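Local coordinates for protein aminomethyltransferase (Bartonella henselae, PDB 3GIR) that belongs to the aminomethyltransferase family, combining an aminomethyltransferase folate-binding domain with a C-terminal barrel domain, at residues A107-K110 with I111-R115. Residues are numbered along the deposited sequence; the frame is centred on the assembly and turned at random. Where two conformers were deposited one is given.
Sequences ALLK and IGQSR
The Gln113 side chain folds back over Lys110, adding a second hydrogen bond to the one that closes the tight turn between them. Gln113 N reaches Lys110 O at 3.0 Å, closing the turn through the backbone; in the Gln113 conformer described here, one of two modelled, Lys110 N points almost straight at Gln113 OE1, 2.9 Å away with an angle of 170° at the hydrogen. That donor lies above the carbonyl plane of the amide, 44° out of it. Gln113 CG lies beside its own backbone N (chi1 -76°), and the extended chain beyond it carries OE1 back to the peptide N-H of Lys110. The close packing continues on the buried side with Leu109. Its CG is anti to the backbone N, and CD1 rests against both Gln113 CB, at 3.7 Å, and Arg115 CG, at 3.6 Å; beyond these, Leu109 also rests on Leu132 of strand 126-136. Lys110 to Gln113 form a type II beta turn, with Gly112 at its third position taking a positive phi. The turn delivers the chain from the loop after helix 94-101 into strand 114-120, an outermost strand of the five-stranded antiparallel sheet in the folate-binding domain. Arg134, from neighbouring strand 126-136, fastens the approach: its NH1 hydrogen-bonds to both Ala107 O and Leu109 O, while its backbone pairs with Gly112 and Gln113. Packing is looser on the exposed side. In the same Gln113 conformer, the aliphatic part of Lys110 runs obliquely past the amide, with Lys110 CD 3.7 Å from Gln113 NE2 and its end heading out from the backbone, NZ still 4.0 Å from NE2. Ile111, at the exposed corner, directs its side chain away from residues 107-110.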
ATOM      1  N   ALA A 107      -8.033  17.286 -12.701  1.00 26.63           N
ATOM      2  CA  ALA A 107      -8.436  17.638 -14.060  1.00 28.47           C
ATOM      3  C   ALA A 107      -7.406  17.083 -15.045  1.00 29.34           C
ATOM      4  O   ALA A 107      -7.765  16.606 -16.128  1.00 31.13           O
ATOM      5  CB  ALA A 107      -8.596  19.189 -14.209  1.00 28.99           C
ATOM      6  N   LEU A 108      -6.139  17.050 -14.659  1.00 31.45           N
ATOM      7  CA  LEU A 108      -5.065  16.553 -15.563  1.00 32.64           C
ATOM      8  C   LEU A 108      -4.985  15.033 -15.606  1.00 32.11           C
ATOM      9  O   LEU A 108      -4.436  14.476 -16.530  1.00 33.14           O
ATOM     10  CB  LEU A 108      -3.688  17.087 -15.144  1.00 33.51           C
ATOM     11  CG  LEU A 108      -3.443  18.598 -15.135  1.00 40.23           C
ATOM     12  CD1 LEU A 108      -1.948  18.885 -14.870  1.00 42.74           C
ATOM     13  CD2 LEU A 108      -3.968  19.326 -16.416  1.00 44.18           C
ATOM     14  N   LEU A 109      -5.506  14.328 -14.605  1.00 30.43           N
ATOM     15  CA  LEU A 109      -5.469  12.865 -14.628  1.00 28.79           C
ATOM     16  C   LEU A 109      -6.257  12.360 -15.835  1.00 27.88           C
ATOM     17  O   LEU A 109      -7.409  12.727 -16.023  1.00 28.89           O
ATOM     18  CB  LEU A 109      -6.082  12.350 -13.315  1.00 28.36           C
ATOM     19  CG  LEU A 109      -5.745  10.956 -12.868  1.00 29.22           C
ATOM     20  CD1 LEU A 109      -4.209  10.725 -12.884  1.00 29.17           C
ATOM     21  CD2 LEU A 109      -6.377  10.627 -11.505  1.00 29.63           C
ATOM     22  N   LYS A 110      -5.651  11.518 -16.668  1.00 27.75           N
ATOM     23  CA  LYS A 110      -6.360  11.019 -17.807  1.00 28.68           C
ATOM     24  C   LYS A 110      -7.327   9.943 -17.370  1.00 27.59           C
ATOM     25  O   LYS A 110      -7.116   9.240 -16.371  1.00 26.73           O
ATOM     26  CB  LYS A 110      -5.390  10.529 -18.900  1.00 30.49           C
ATOM     27  CG  LYS A 110      -4.428  11.646 -19.433  1.00 35.55           C
ATOM     28  CD  LYS A 110      -3.364  11.096 -20.362  1.00 42.57           C
ATOM     29  CE  LYS A 110      -2.207  12.114 -20.578  1.00 46.67           C
ATOM     30  NZ  LYS A 110      -0.894  11.426 -20.900  1.00 51.44           N
ATOM     31  N   ILE A 111      -8.425   9.805 -18.086  1.00 26.10           N
ATOM     32  CA  ILE A 111      -9.330   8.667 -17.870  1.00 24.88           C
ATOM     33  C   ILE A 111      -8.532   7.360 -18.009  1.00 23.94           C
ATOM     34  O   ILE A 111      -7.762   7.147 -18.969  1.00 24.81           O
ATOM     35  CB  ILE A 111     -10.491   8.665 -18.904  1.00 25.71           C
ATOM     36  CG1 ILE A 111     -11.472   9.805 -18.622  1.00 28.95           C
ATOM     37  CG2 ILE A 111     -11.243   7.402 -18.813  1.00 23.09           C
ATOM     38  CD1 ILE A 111     -12.593   9.980 -19.730  1.00 32.54           C
ATOM     39  N   GLY A 112      -8.720   6.454 -17.057  1.00 22.08           N
ATOM     40  CA  GLY A 112      -7.948   5.236 -16.938  1.00 21.63           C
ATOM     41  C   GLY A 112      -6.660   5.271 -16.124  1.00 21.44           C
ATOM     42  O   GLY A 112      -6.026   4.222 -15.947  1.00 22.17           O
ATOM     43  N   GLN A 113      -6.203   6.467 -15.745  1.00 20.05           N
ATOM     44  CA  GLN A 113      -4.946   6.642 -15.056  0.50 20.69           C
ATOM     45  C   GLN A 113      -5.169   6.607 -13.561  1.00 19.72           C
ATOM     46  O   GLN A 113      -6.115   7.219 -13.055  1.00 19.06           O
ATOM     47  CB  GLN A 113      -4.324   7.997 -15.393  0.50 22.21           C
ATOM     48  CG  GLN A 113      -3.672   8.071 -16.761  0.50 25.88           C
ATOM     49  CD  GLN A 113      -2.759   9.313 -16.945  0.50 29.12           C
ATOM     50  OE1 GLN A 113      -2.983  10.432 -16.374  0.50 28.70           O
ATOM     51  NE2 GLN A 113      -1.715   9.116 -17.741  0.50 29.63           N
ATOM     52  N   SER A 114      -4.236   5.952 -12.883  1.00 20.28           N
ATOM     53  CA  SER A 114      -4.176   5.862 -11.416  1.00 19.58           C
ATOM     54  C   SER A 114      -2.988   6.658 -10.892  1.00 20.44           C
ATOM     55  O   SER A 114      -1.925   6.724 -11.533  1.00 21.33           O
ATOM     56  CB  SER A 114      -3.972   4.424 -10.948  1.00 19.88           C
ATOM     57  OG  SER A 114      -5.012   3.588 -11.371  1.00 23.42           O
ATOM     58  N   ARG A 115      -3.130   7.237  -9.713  1.00 18.69           N
ATOM     59  CA  ARG A 115      -2.020   7.949  -9.041  1.00 21.30           C
ATOM     60  C   ARG A 115      -2.031   7.632  -7.573  1.00 20.21           C
ATOM     61  O   ARG A 115      -3.103   7.622  -6.948  1.00 17.81           O
ATOM     62  CB  ARG A 115      -2.138   9.486  -9.190  1.00 23.70           C
ATOM     63  CG  ARG A 115      -1.547  10.007 -10.507  1.00 33.52           C
ATOM     64  CD  ARG A 115      -1.540  11.505 -10.457  1.00 41.41           C
ATOM     65  NE  ARG A 115      -0.349  11.908  -9.751  1.00 48.34           N
ATOM     66  CZ  ARG A 115       0.748  12.390 -10.339  1.00 54.23           C
ATOM     67  NH1 ARG A 115       1.802  12.676  -9.594  1.00 53.49           N
ATOM     68  NH2 ARG A 115       0.788  12.624 -11.662  1.00 56.74           N
TER